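PDB 6NWZ: carbohydrate deacetylase Agd3 from Neosartorya fumigata, which probably removes N-acetyl groups from the exopolysaccharide galactosaminogalactan and is required for biofilm formation by the fungus. Local coordinates for residues Val83-Gly88 and Gln94-Thr99; Asp100-Leu105 and Val114-Phe119; Glu276-Ile281 and Arg372-Pro377; Ser282-Thr287 and Ala565-Phe570. One frame throughout, in Å; residues are numbered along the deposited sequence.

In the fold
Two pairs of contacts lie on opposite sides of the chain's centre. Interactions 1 and 2 follow each other within the CBM87 region: strand 93-95 of a partly buried hairpin leads into helix 99-112, and a hydrogen bond between Trp-102 NE1 and Ser-95 OG ties the two together. Interactions 3 and 4, in the deacetylase region, are both buried and share helix 275-289, whose successive turns face helix 369-375 and then the first turn of helix 569-584 and the loop before it. Chemistry changes with place. Backbone hydrogen bonds dominate the hairpin, whereas interaction 2 is buried, with apolar and amide packing of a helix on a strand. Interaction 3 joins one side-chain hydrogen bond to methionine-tryptophan contacts, and interaction 4 rests on aromatic rings alone.

Interaction 1 (Val83-Gly88 and Gln94-Thr99); sequences VSYDYG and QSALTT
Tyr-85 and Gln-94 form an antiparallel hydrogen-bonded pair: Tyr-85 N donates to Gln-94 O at 2.9 Å, and Gln-94 N returns the bond to Tyr-85 O over the same length. One residue along, Ser-84 and Ser-95 make the non-hydrogen-bonded pair, their CA atoms 4.0 Å apart. A further bond, from Ala-96 N to Val-83 O (2.7 Å), continues the ladder past the strand ends. Gln-94 O also receives a weak bond from Ser-84 OG, which chi1 of 175° turns away from its own backbone N.

Strands 84-86 and 93-95 are the two arms of a beta hairpin in the CBM87 region, set apart from the larger sheet.

Ala-96 meets both tyrosines. Its CB sits at the edge of the Tyr-85 ring, 3.6 Å from CE1, while the CA of Ala-96 lies near the plane of the Tyr-87 ring. The Tyr-87 ring also crosses the Gln-94 side chain at about a right angle, with CD1 4.0 Å from Gln-94 CB. Both tyrosine hydroxyls are hydrogen-bonded to backbone carbonyls of a neighbouring loop, Tyr-85 OH to Val-56 O and Tyr-87 OH to Gln-58 O. Separately, Val-83 CG2 reaches Leu-97 CG at 3.9 Å, and both side chains pack on Ile-30.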
loop_
_atom_site.group_PDB
_atom_site.type_symbol
_atom_site.label_atom_id
_atom_site.label_comp_id
_atom_site.label_asym_id
_atom_site.label_seq_id
_atom_site.Cartn_x
_atom_site.Cartn_y
_atom_site.Cartn_z
ATOM N N VAL A 83 18.494 3.256 -22.750
ATOM C CA VAL A 83 19.820 3.337 -22.133
ATOM C C VAL A 83 20.743 4.235 -22.951
ATOM O O VAL A 83 21.815 3.814 -23.405
ATOM C CB VAL A 83 20.437 1.941 -21.901
ATOM C CG1 VAL A 83 19.665 1.221 -20.818
ATOM C CG2 VAL A 83 20.477 1.093 -23.170
ATOM N N SER A 84 20.334 5.489 -23.122
ATOM C CA SER A 84 21.002 6.429 -24.009
ATOM C C SER A 84 21.938 7.351 -23.240
ATOM O O SER A 84 21.590 7.866 -22.172
ATOM C CB SER A 84 19.980 7.266 -24.776
ATOM O OG SER A 84 20.633 8.254 -25.551
ATOM N N TYR A 85 23.125 7.564 -23.800
ATOM C CA TYR A 85 24.110 8.483 -23.252
ATOM C C TYR A 85 24.532 9.473 -24.329
ATOM O O TYR A 85 24.367 9.225 -25.526
ATOM C CB TYR A 85 25.352 7.753 -22.734
ATOM C CG TYR A 85 25.123 6.817 -21.573
ATOM C CD1 TYR A 85 24.677 5.516 -21.777
ATOM C CD2 TYR A 85 25.397 7.220 -20.275
ATOM C CE1 TYR A 85 24.488 4.651 -20.713
ATOM C CE2 TYR A 85 25.213 6.367 -19.207
ATOM C CZ TYR A 85 24.759 5.086 -19.429
ATOM O OH TYR A 85 24.578 4.242 -18.358
ATOM N N ASP A 86 25.091 10.598 -23.891
ATOM C CA ASP A 86 25.661 11.589 -24.803
ATOM C C ASP A 86 27.134 11.249 -24.972
ATOM O O ASP A 86 27.949 11.496 -24.079
ATOM C CB ASP A 86 25.463 13.005 -24.273
ATOM C CG ASP A 86 26.031 14.073 -25.207
ATOM O OD1 ASP A 86 26.495 13.730 -26.315
ATOM O OD2 ASP A 86 26.013 15.265 -24.829
ATOM N N TYR A 87 27.476 10.668 -26.119
ATOM C CA TYR A 87 28.850 10.295 -26.426
ATOM C C TYR A 87 29.654 11.443 -27.013
ATOM O O TYR A 87 30.812 11.239 -27.394
ATOM C CB TYR A 87 28.862 9.097 -27.377
ATOM C CG TYR A 87 28.361 7.836 -26.717
ATOM C CD1 TYR A 87 27.009 7.515 -26.718
ATOM C CD2 TYR A 87 29.236 6.981 -26.063
ATOM C CE1 TYR A 87 26.549 6.367 -26.098
ATOM C CE2 TYR A 87 28.787 5.835 -25.443
ATOM C CZ TYR A 87 27.447 5.531 -25.461
ATOM O OH TYR A 87 27.015 4.384 -24.836
ATOM N N GLY A 88 29.074 12.638 -27.087
ATOM C CA GLY A 88 29.791 13.788 -27.584
ATOM C C GLY A 88 30.130 13.670 -29.062
ATOM O O GLY A 88 29.717 12.755 -29.769
ATOM N N GLN A 94 23.245 8.455 -28.092
ATOM C CA GLN A 94 23.053 7.131 -28.670
ATOM C C GLN A 94 22.761 6.142 -27.554
ATOM O O GLN A 94 23.108 6.368 -26.394
ATOM C CB GLN A 94 24.281 6.653 -29.457
ATOM C CG GLN A 94 24.643 7.481 -30.677
ATOM C CD GLN A 94 23.621 7.384 -31.786
ATOM O OE1 GLN A 94 22.749 6.514 -31.775
ATOM N NE2 GLN A 94 23.722 8.284 -32.756
ATOM N N SER A 95 22.129 5.033 -27.923
ATOM C CA SER A 95 21.908 3.953 -26.973
ATOM C C SER A 95 23.227 3.273 -26.626
ATOM O O SER A 95 24.073 3.043 -27.493
ATOM C CB SER A 95 20.933 2.930 -27.550
ATOM O OG SER A 95 20.879 1.769 -26.740
ATOM N N ALA A 96 23.400 2.945 -25.343
ATOM C CA ALA A 96 24.602 2.230 -24.929
ATOM C C ALA A 96 24.601 0.777 -25.394
ATOM O O ALA A 96 25.655 0.130 -25.363
ATOM C CB ALA A 96 24.766 2.300 -23.412
ATOM N N LEU A 97 23.451 0.252 -25.817
ATOM C CA LEU A 97 23.385 -1.056 -26.452
ATOM C C LEU A 97 23.614 -0.909 -27.951
ATOM O O LEU A 97 23.051 -0.016 -28.593
ATOM C CB LEU A 97 22.032 -1.724 -26.188
ATOM C CG LEU A 97 21.732 -2.209 -24.765
ATOM C CD1 LEU A 97 20.343 -2.825 -24.681
ATOM C CD2 LEU A 97 22.773 -3.209 -24.297
ATOM N N THR A 98 24.449 -1.792 -28.501
ATOM C CA THR A 98 24.834 -1.702 -29.901
ATOM C C THR A 98 23.651 -2.033 -30.810
ATOM O O THR A 98 22.614 -2.549 -30.379
ATOM C CB THR A 98 26.004 -2.642 -30.207
ATOM O OG1 THR A 98 25.515 -3.971 -30.427
ATOM C CG2 THR A 98 26.999 -2.661 -29.053
ATOM N N THR A 99 23.820 -1.717 -32.093
ATOM C CA THR A 99 22.788 -2.039 -33.070
ATOM C C THR A 99 22.540 -3.540 -33.132
ATOM O O THR A 99 21.388 -3.987 -33.207
ATOM C CB THR A 99 23.188 -1.497 -34.443
ATOM O OG1 THR A 99 23.065 -0.068 -34.443
ATOM C CG2 THR A 99 22.308 -2.080 -35.534
#

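Interaction 2 (Asp100-Leu105 and Val114-Phe119); sequences DQWNQL and VRMVQF
Leu-105 and Met-116 mark the nearest backbone approach, CA to CA 9.0 Å; the axes of helix 100-105 and strand 115-119 approach to 12.0 Å and run at 130° to each other. This is a helix laid on a sheet in the CBM87 region: strand 115-119 lies between the parallel strands 76-80 and 209-214, and helix 99-112 packs against one face while Val-117, on the other, meets helix 224-237.

Met-116 and Gln-118 point toward the helix. The Met-116 chain, extended through chi1 and chi2, carries SD to the edge of the Trp-102 ring, 4.1 Å from CZ3, and a bend at chi3 (-66°) turns CE to Leu-105 CB at 4.1 Å. Gln-118 comes from the direction opposite to Trp-102, its amide only 18° from the indole plane and its NE2 3.7 Å from Trp-102 CZ3. That amide nitrogen is hydrogen-bonded to Gln-211 OE1 on strand 209-214, which helps fix the rotation of the group. Arg-115, just before Met-116 and on the opposite face of the strand, forms a salt bridge with Glu-210, a zinc ligand. The indole is anchored at its other end, where NE1 bonds to Ser-95 OG. From its own helix, Leu-105 CD1 sits over one face of the Trp-102 ring, 4.2 Å above the plane and offset toward the rim.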
loop_
_atom_site.group_PDB
_atom_site.type_symbol
_atom_site.label_atom_id
_atom_site.label_comp_id
_atom_site.label_asym_id
_atom_site.label_seq_id
_atom_site.Cartn_x
_atom_site.Cartn_y
_atom_site.Cartn_z
ATOM N N ASP A 100 23.608 -4.338 -33.077
ATOM C CA ASP A 100 23.438 -5.784 -33.119
ATOM C C ASP A 100 22.750 -6.301 -31.863
ATOM O O ASP A 100 21.984 -7.269 -31.933
ATOM C CB ASP A 100 24.792 -6.468 -33.319
ATOM C CG ASP A 100 24.685 -7.980 -33.349
ATOM O OD1 ASP A 100 24.736 -8.604 -32.268
ATOM O OD2 ASP A 100 24.530 -8.544 -34.451
ATOM N N GLN A 101 22.992 -5.664 -30.714
ATOM C CA GLN A 101 22.317 -6.078 -29.488
ATOM C C GLN A 101 20.822 -5.786 -29.554
ATOM O O GLN A 101 20.004 -6.609 -29.124
ATOM C CB GLN A 101 22.948 -5.390 -28.280
ATOM C CG GLN A 101 24.404 -5.768 -28.058
ATOM C CD GLN A 101 24.949 -5.250 -26.743
ATOM O OE1 GLN A 101 24.991 -4.042 -26.505
ATOM N NE2 GLN A 101 25.368 -6.165 -25.877
ATOM N N TRP A 102 20.444 -4.625 -30.093
ATOM C CA TRP A 102 19.025 -4.321 -30.243
ATOM C C TRP A 102 18.350 -5.280 -31.214
ATOM O O TRP A 102 17.167 -5.597 -31.048
ATOM C CB TRP A 102 18.836 -2.877 -30.703
ATOM C CG TRP A 102 18.900 -1.885 -29.589
ATOM C CD1 TRP A 102 19.961 -1.101 -29.251
ATOM C CD2 TRP A 102 17.854 -1.572 -28.659
ATOM N NE1 TRP A 102 19.643 -0.314 -28.169
ATOM C CE2 TRP A 102 18.355 -0.586 -27.786
ATOM C CE3 TRP A 102 16.544 -2.029 -28.481
ATOM C CZ2 TRP A 102 17.592 -0.047 -26.752
ATOM C CZ3 TRP A 102 15.788 -1.493 -27.455
ATOM C CH2 TRP A 102 16.314 -0.511 -26.603
ATOM N N ASN A 103 19.084 -5.755 -32.225
ATOM C CA ASN A 103 18.509 -6.712 -33.163
ATOM C C ASN A 103 18.337 -8.089 -32.531
ATOM O O ASN A 103 17.381 -8.802 -32.858
ATOM C CB ASN A 103 19.370 -6.800 -34.424
ATOM C CG ASN A 103 19.244 -5.566 -35.302
ATOM O OD1 ASN A 103 18.215 -4.893 -35.299
ATOM N ND2 ASN A 103 20.294 -5.267 -36.060
ATOM N N GLN A 104 19.244 -8.483 -31.633
ATOM C CA GLN A 104 19.034 -9.714 -30.876
ATOM C C GLN A 104 17.750 -9.638 -30.060
ATOM O O GLN A 104 16.990 -10.611 -29.992
ATOM C CB GLN A 104 20.225 -9.987 -29.959
ATOM C CG GLN A 104 21.556 -10.147 -30.669
ATOM C CD GLN A 104 22.698 -10.357 -29.695
ATOM O OE1 GLN A 104 22.631 -11.225 -28.826
ATOM N NE2 GLN A 104 23.748 -9.551 -29.825
ATOM N N LEU A 105 17.492 -8.487 -29.436
ATOM C CA LEU A 105 16.264 -8.327 -28.666
ATOM C C LEU A 105 15.038 -8.385 -29.568
ATOM O O LEU A 105 14.040 -9.027 -29.223
ATOM C CB LEU A 105 16.306 -7.016 -27.881
ATOM C CG LEU A 105 17.414 -6.894 -26.832
ATOM C CD1 LEU A 105 17.389 -5.524 -26.182
ATOM C CD2 LEU A 105 17.280 -7.984 -25.783
ATOM N N VAL A 114 7.440 -12.422 -27.554
ATOM C CA VAL A 114 7.665 -11.678 -26.321
ATOM C C VAL A 114 7.516 -10.188 -26.600
ATOM O O VAL A 114 8.000 -9.680 -27.619
ATOM C CB VAL A 114 9.050 -12.008 -25.733
ATOM C CG1 VAL A 114 9.345 -11.149 -24.521
ATOM C CG2 VAL A 114 9.118 -13.476 -25.361
ATOM N N ARG A 115 6.841 -9.488 -25.695
ATOM C CA ARG A 115 6.591 -8.063 -25.836
ATOM C C ARG A 115 7.684 -7.248 -25.152
ATOM O O ARG A 115 8.417 -7.741 -24.291
ATOM C CB ARG A 115 5.221 -7.707 -25.257
ATOM C CG ARG A 115 4.061 -8.270 -26.065
ATOM C CD ARG A 115 2.732 -8.073 -25.359
ATOM N NE ARG A 115 1.604 -8.390 -26.230
ATOM C CZ ARG A 115 0.329 -8.293 -25.866
ATOM N NH1 ARG A 115 0.013 -7.893 -24.642
ATOM N NH2 ARG A 115 -0.631 -8.594 -26.727
ATOM N N MET A 116 7.787 -5.982 -25.558
ATOM C CA MET A 116 8.755 -5.047 -25.002
ATOM C C MET A 116 8.064 -3.744 -24.628
ATOM O O MET A 116 7.186 -3.265 -25.352
ATOM C CB MET A 116 9.893 -4.761 -25.990
ATOM C CG MET A 116 10.826 -3.645 -25.558
ATOM S SD MET A 116 12.156 -3.345 -26.734
ATOM C CE MET A 116 13.071 -4.880 -26.608
ATOM N N VAL A 117 8.466 -3.175 -23.496
ATOM C CA VAL A 117 7.955 -1.897 -23.020
ATOM C C VAL A 117 9.117 -0.916 -22.951
ATOM O O VAL A 117 10.189 -1.252 -22.434
ATOM C CB VAL A 117 7.272 -2.035 -21.649
ATOM C CG1 VAL A 117 6.960 -0.665 -21.066
ATOM C CG2 VAL A 117 6.007 -2.872 -21.772
ATOM N N GLN A 118 8.908 0.288 -23.478
ATOM C CA GLN A 118 9.894 1.360 -23.400
ATOM C C GLN A 118 9.217 2.615 -22.873
ATOM O O GLN A 118 8.217 3.066 -23.438
ATOM C CB GLN A 118 10.527 1.635 -24.763
ATOM C CG GLN A 118 11.255 0.453 -25.352
ATOM C CD GLN A 118 12.419 0.880 -26.213
ATOM O OE1 GLN A 118 13.196 1.759 -25.835
ATOM N NE2 GLN A 118 12.547 0.265 -27.380
ATOM N N PHE A 119 9.759 3.176 -21.796
ATOM C CA PHE A 119 9.249 4.421 -21.251
ATOM C C PHE A 119 10.395 5.405 -21.069
ATOM O O PHE A 119 11.567 5.024 -21.000
ATOM C CB PHE A 119 8.487 4.210 -19.925
ATOM C CG PHE A 119 9.318 3.634 -18.801
ATOM C CD1 PHE A 119 10.166 4.441 -18.049
ATOM C CD2 PHE A 119 9.208 2.293 -18.461
ATOM C CE1 PHE A 119 10.915 3.911 -17.004
ATOM C CE2 PHE A 119 9.951 1.758 -17.415
ATOM C CZ PHE A 119 10.806 2.569 -16.685
#

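Interaction 3 (Glu276-Ile281 and Arg372-Pro377)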
loop_
_atom_site.group_PDB
_atom_site.type_symbol
_atom_site.label_atom_id
_atom_site.label_comp_id
_atom_site.label_asym_id
_atom_site.label_seq_id
_atom_site.Cartn_x
_atom_site.Cartn_y
_atom_site.Cartn_z
ATOM N N GLU A 276 -23.040 9.857 20.157
ATOM C CA GLU A 276 -23.623 10.456 18.959
ATOM C C GLU A 276 -22.608 10.496 17.823
ATOM O O GLU A 276 -22.942 10.202 16.667
ATOM C CB GLU A 276 -24.145 11.862 19.265
ATOM C CG GLU A 276 -25.252 11.925 20.318
ATOM C CD GLU A 276 -24.733 11.828 21.749
ATOM O OE1 GLU A 276 -23.507 11.951 21.959
ATOM O OE2 GLU A 276 -25.557 11.626 22.667
ATOM N N ASP A 277 -21.360 10.855 18.137
ATOM C CA ASP A 277 -20.286 10.809 17.149
ATOM C C ASP A 277 -20.182 9.427 16.518
ATOM O O ASP A 277 -20.144 9.290 15.289
ATOM C CB ASP A 277 -18.955 11.189 17.802
ATOM C CG ASP A 277 -18.812 12.681 18.033
ATOM O OD1 ASP A 277 -19.214 13.466 17.152
ATOM O OD2 ASP A 277 -18.289 13.066 19.101
ATOM N N MET A 278 -20.141 8.386 17.357
ATOM C CA MET A 278 -19.958 7.029 16.854
ATOM C C MET A 278 -21.154 6.555 16.036
ATOM O O MET A 278 -20.977 5.817 15.061
ATOM C CB MET A 278 -19.685 6.071 18.019
ATOM C CG MET A 278 -18.309 6.242 18.676
ATOM S SD MET A 278 -16.903 6.202 17.532
ATOM C CE MET A 278 -17.285 4.760 16.550
ATOM N N ASN A 279 -22.371 6.968 16.403
ATOM C CA ASN A 279 -23.532 6.625 15.585
ATOM C C ASN A 279 -23.415 7.223 14.189
ATOM O O ASN A 279 -23.856 6.614 13.207
ATOM C CB ASN A 279 -24.818 7.093 16.264
ATOM C CG ASN A 279 -25.304 6.119 17.316
ATOM O OD1 ASN A 279 -25.104 4.910 17.194
ATOM N ND2 ASN A 279 -25.940 6.640 18.362
ATOM N N GLY A 280 -22.824 8.415 14.081
ATOM C CA GLY A 280 -22.590 8.993 12.770
ATOM C C GLY A 280 -21.592 8.193 11.954
ATOM O O GLY A 280 -21.784 7.980 10.752
ATOM N N ILE A 281 -20.519 7.729 12.596
ATOM C CA ILE A 281 -19.532 6.919 11.893
ATOM C C ILE A 281 -20.140 5.591 11.457
ATOM O O ILE A 281 -19.895 5.120 10.339
ATOM C CB ILE A 281 -18.288 6.714 12.775
ATOM C CG1 ILE A 281 -17.724 8.065 13.225
ATOM C CG2 ILE A 281 -17.246 5.895 12.032
ATOM C CD1 ILE A 281 -17.166 8.907 12.098
ATOM N N ARG A 372 -20.913 1.096 26.840
ATOM C CA ARG A 372 -22.161 0.399 26.550
ATOM C C ARG A 372 -22.486 0.433 25.064
ATOM O O ARG A 372 -23.094 -0.509 24.542
ATOM C CB ARG A 372 -23.311 1.004 27.352
ATOM C CG ARG A 372 -23.111 0.960 28.851
ATOM C CD ARG A 372 -24.417 1.211 29.591
ATOM N NE ARG A 372 -25.110 2.406 29.113
ATOM C CZ ARG A 372 -24.832 3.640 29.518
ATOM N NH1 ARG A 372 -23.866 3.850 30.407
ATOM N NH2 ARG A 372 -25.516 4.668 29.033
ATOM N N TRP A 373 -22.089 1.499 24.365
ATOM C CA TRP A 373 -22.261 1.524 22.918
ATOM C C TRP A 373 -21.330 0.526 22.239
ATOM O O TRP A 373 -21.765 -0.264 21.392
ATOM C CB TRP A 373 -22.027 2.931 22.375
ATOM C CG TRP A 373 -22.399 3.061 20.932
ATOM C CD1 TRP A 373 -23.617 3.416 20.427
ATOM C CD2 TRP A 373 -21.551 2.826 19.801
ATOM N NE1 TRP A 373 -23.578 3.422 19.053
ATOM C CE2 TRP A 373 -22.320 3.064 18.644
ATOM C CE3 TRP A 373 -20.216 2.441 19.655
ATOM C CZ2 TRP A 373 -21.799 2.927 17.362
ATOM C CZ3 TRP A 373 -19.700 2.306 18.381
ATOM C CH2 TRP A 373 -20.489 2.549 17.252
ATOM N N TRP A 374 -20.043 0.541 22.602
ATOM C CA TRP A 374 -19.087 -0.359 21.961
ATOM C C TRP A 374 -19.403 -1.819 22.255
ATOM O O TRP A 374 -19.196 -2.686 21.399
ATOM C CB TRP A 374 -17.660 -0.031 22.404
ATOM C CG TRP A 374 -17.008 1.014 21.570
ATOM C CD1 TRP A 374 -16.537 2.223 21.989
ATOM C CD2 TRP A 374 -16.763 0.954 20.160
ATOM N NE1 TRP A 374 -16.006 2.917 20.927
ATOM C CE2 TRP A 374 -16.135 2.160 19.794
ATOM C CE3 TRP A 374 -17.014 -0.005 19.174
ATOM C CZ2 TRP A 374 -15.753 2.431 18.486
ATOM C CZ3 TRP A 374 -16.637 0.268 17.876
ATOM C CH2 TRP A 374 -16.014 1.478 17.543
ATOM N N THR A 375 -19.895 -2.114 23.458
ATOM C CA THR A 375 -20.192 -3.493 23.827
ATOM C C THR A 375 -21.483 -4.013 23.207
ATOM O O THR A 375 -21.714 -5.226 23.238
ATOM C CB THR A 375 -20.256 -3.631 25.350
ATOM O OG1 THR A 375 -21.221 -2.714 25.882
ATOM C CG2 THR A 375 -18.901 -3.336 25.960
ATOM N N THR A 376 -22.320 -3.142 22.652
ATOM C CA THR A 376 -23.511 -3.585 21.937
ATOM C C THR A 376 -23.092 -4.376 20.703
ATOM O O THR A 376 -22.331 -3.852 19.872
ATOM C CB THR A 376 -24.377 -2.395 21.531
ATOM O OG1 THR A 376 -24.710 -1.628 22.692
ATOM C CG2 THR A 376 -25.657 -2.871 20.863
ATOM N N PRO A 377 -23.548 -5.621 20.544
ATOM C CA PRO A 377 -22.990 -6.465 19.475
ATOM C C PRO A 377 -23.118 -5.858 18.090
ATOM O O PRO A 377 -22.171 -5.945 17.295
ATOM C CB PRO A 377 -23.793 -7.763 19.611
ATOM C CG PRO A 377 -24.195 -7.793 21.042
ATOM C CD PRO A 377 -24.471 -6.366 21.414
#
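Helix 275-289 meets helix 369-375 in the deacetylase domain through Met-278 and Asn-279 on one side and Trp-373 and Trp-374 on the other. The mostly parallel strands of this domain are consistent with the beta/alpha-barrel-like fold of polysaccharide deacetylases, and the contact joins two helices beside them.

Met-278 carries most of the packing. Its CB stands over one face of Trp-373 in a CH-pi contact, 3.7 Å from the centroid of the six-membered ring and 10° off the normal. Bends at chi2 and chi3 then fold the chain round so that CE touches Trp-374 CZ2 obliquely at 3.4 Å. The sulfur makes oblique Met-aromatic contacts with both rings, its SD lying 5.2 Å from the centroid of the Trp-374 six-membered ring. Trp-374 has its own neighbours, meeting His-304 and Phe-383 edge-to-face, and its side chain lies about 11 Å from that of the zinc ligand Asp-256. Trp-373 CZ3 rests over one face of Trp-374, 3.5 Å above its plane.

The polar edge of Trp-373 is used as well. CG anti to the backbone N (chi1 -171°) sends the indole across to helix 275-289, where NE1 donates a 2.8 Å hydrogen bond to Asn-279 OD1 from 48° above the carbonyl plane of the amide.

Interaction 4 (Ser282-Thr287 and Ala565-Phe570)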
loop_
_atom_site.group_PDB
_atom_site.type_symbol
_atom_site.label_atom_id
_atom_site.label_comp_id
_atom_site.label_asym_id
_atom_site.label_seq_id
_atom_site.Cartn_x
_atom_site.Cartn_y
_atom_site.Cartn_z
ATOM N N SER A 282 -20.943 4.968 12.323
ATOM C CA SER A 282 -21.556 3.687 11.980
ATOM C C SER A 282 -22.463 3.823 10.767
ATOM O O SER A 282 -22.399 3.013 9.834
ATOM C CB SER A 282 -22.344 3.141 13.170
ATOM O OG SER A 282 -21.503 2.920 14.285
ATOM N N ALA A 283 -23.320 4.846 10.763
ATOM C CA ALA A 283 -24.235 5.040 9.645
ATOM C C ALA A 283 -23.484 5.329 8.354
ATOM O O ALA A 283 -23.994 5.055 7.262
ATOM C CB ALA A 283 -25.208 6.172 9.962
ATOM N N TRP A 284 -22.267 5.858 8.461
ATOM C CA TRP A 284 -21.500 6.266 7.293
ATOM C C TRP A 284 -20.716 5.119 6.670
ATOM O O TRP A 284 -20.360 5.204 5.489
ATOM C CB TRP A 284 -20.561 7.413 7.681
ATOM C CG TRP A 284 -19.486 7.716 6.691
ATOM C CD1 TRP A 284 -19.585 8.513 5.588
ATOM C CD2 TRP A 284 -18.137 7.239 6.724
ATOM N NE1 TRP A 284 -18.377 8.556 4.927
ATOM C CE2 TRP A 284 -17.473 7.782 5.605
ATOM C CE3 TRP A 284 -17.427 6.402 7.590
ATOM C CZ2 TRP A 284 -16.136 7.515 5.332
ATOM C CZ3 TRP A 284 -16.101 6.140 7.317
ATOM C CH2 TRP A 284 -15.467 6.694 6.197
ATOM N N VAL A 285 -20.456 4.044 7.419
ATOM C CA VAL A 285 -19.664 2.938 6.874
ATOM C C VAL A 285 -20.355 2.271 5.688
ATOM O O VAL A 285 -19.704 2.095 4.645
ATOM C CB VAL A 285 -19.287 1.953 7.994
ATOM C CG1 VAL A 285 -18.660 0.697 7.413
ATOM C CG2 VAL A 285 -18.319 2.617 8.959
ATOM N N PRO A 286 -21.641 1.896 5.755
ATOM C CA PRO A 286 -22.291 1.380 4.538
ATOM C C PRO A 286 -22.367 2.400 3.417
ATOM O O PRO A 286 -22.354 2.019 2.239
ATOM C CB PRO A 286 -23.689 0.970 5.027
ATOM C CG PRO A 286 -23.882 1.687 6.313
ATOM C CD PRO A 286 -22.527 1.782 6.926
ATOM N N THR A 287 -22.426 3.692 3.749
ATOM C CA THR A 287 -22.487 4.724 2.719
ATOM C C THR A 287 -21.218 4.738 1.875
ATOM O O THR A 287 -21.280 4.780 0.640
ATOM C CB THR A 287 -22.711 6.090 3.365
ATOM O OG1 THR A 287 -23.955 6.085 4.076
ATOM C CG2 THR A 287 -22.727 7.182 2.306
ATOM N N ALA A 565 -22.051 17.762 4.084
ATOM C CA ALA A 565 -22.466 16.903 5.183
ATOM C C ALA A 565 -21.635 17.245 6.410
ATOM O O ALA A 565 -20.644 17.977 6.333
ATOM C CB ALA A 565 -22.316 15.422 4.824
ATOM N N LYS A 566 -22.050 16.693 7.551
ATOM C CA LYS A 566 -21.310 16.844 8.803
ATOM C C LYS A 566 -20.178 15.815 8.886
ATOM O O LYS A 566 -20.112 14.974 9.782
ATOM C CB LYS A 566 -22.260 16.735 9.989
ATOM C CG LYS A 566 -23.190 17.930 10.123
ATOM C CD LYS A 566 -24.379 17.623 11.016
ATOM C CE LYS A 566 -23.932 17.169 12.389
ATOM N NZ LYS A 566 -25.089 16.730 13.216
ATOM N N TYR A 567 -19.267 15.910 7.921
ATOM C CA TYR A 567 -18.115 15.018 7.860
ATOM C C TYR A 567 -17.117 15.319 8.974
ATOM O O TYR A 567 -16.768 16.476 9.219
ATOM C CB TYR A 567 -17.403 15.165 6.516
ATOM C CG TYR A 567 -18.120 14.582 5.321
ATOM C CD1 TYR A 567 -18.363 13.219 5.231
ATOM C CD2 TYR A 567 -18.529 15.394 4.269
ATOM C CE1 TYR A 567 -19.006 12.679 4.129
ATOM C CE2 TYR A 567 -19.170 14.864 3.162
ATOM C CZ TYR A 567 -19.406 13.506 3.098
ATOM O OH TYR A 567 -20.043 12.967 2.003
ATOM N N SER A 568 -16.638 14.266 9.631
ATOM C CA SER A 568 -15.444 14.398 10.454
ATOM C C SER A 568 -14.216 14.544 9.557
ATOM O O SER A 568 -14.260 14.269 8.354
ATOM C CB SER A 568 -15.277 13.185 11.368
ATOM O OG SER A 568 -14.966 12.024 10.614
ATOM N N ILE A 569 -13.104 14.981 10.154
ATOM C CA ILE A 569 -11.874 15.092 9.374
ATOM C C ILE A 569 -11.407 13.713 8.924
ATOM O O ILE A 569 -10.775 13.577 7.868
ATOM C CB ILE A 569 -10.780 15.834 10.165
ATOM C CG1 ILE A 569 -10.532 15.167 11.516
ATOM C CG2 ILE A 569 -11.149 17.295 10.353
ATOM C CD1 ILE A 569 -9.472 15.868 12.341
ATOM N N PHE A 570 -11.718 12.671 9.696
ATOM C CA PHE A 570 -11.400 11.314 9.269
ATOM C C PHE A 570 -12.245 10.906 8.068
ATOM O O PHE A 570 -11.721 10.393 7.073
ATOM C CB PHE A 570 -11.601 10.336 10.427
ATOM C CG PHE A 570 -11.608 8.898 10.004
ATOM C CD1 PHE A 570 -10.423 8.242 9.721
ATOM C CD2 PHE A 570 -12.800 8.204 9.882
ATOM C CE1 PHE A 570 -10.427 6.917 9.325
ATOM C CE2 PHE A 570 -12.811 6.878 9.489
ATOM C CZ PHE A 570 -11.624 6.236 9.209
#
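Trp-284 is met by two rings: Phe-570 comes obliquely to the six-membered end of the indole, and Tyr-567 approaches the NE1 end. Relative to the Tyr-567 ring, the indole nitrogen lies at the edge, near the plane, 4.2 Å from CE1, while one face of that tyrosine carries Ala-565 CB, 3.6 Å above the plane and offset toward the rim. The indole thus joins the two in the deacetylase domain, where helix 275-289 packs against the start of helix 569-584 and the turn leading into it.

The side chains of Trp-284 and Phe-570 cross at about a right angle, with Trp-284 CZ3 4.0 Å from Phe-570 CE2. A chi1 of 166°, with CG opposite the backbone N, directs the indole of Trp-284 at the 565-570 segment. Phe-570 leaves the first turn of its helix, whose N-cap is Ser-568, and packs on Thr-252 and Ile-254 of strand 252-257. It also meets Phe-545 edge-to-face, with its side chain about 9 Å from that of the zinc ligand His-546. On the Tyr-567 side the chain makes an inverse gamma turn centred on Lys-566. The polar atom of the indole is satisfied a turn and more farther along helix 569-584, where Trp-284 NE1 is hydrogen-bonded to Glu-575 OE2.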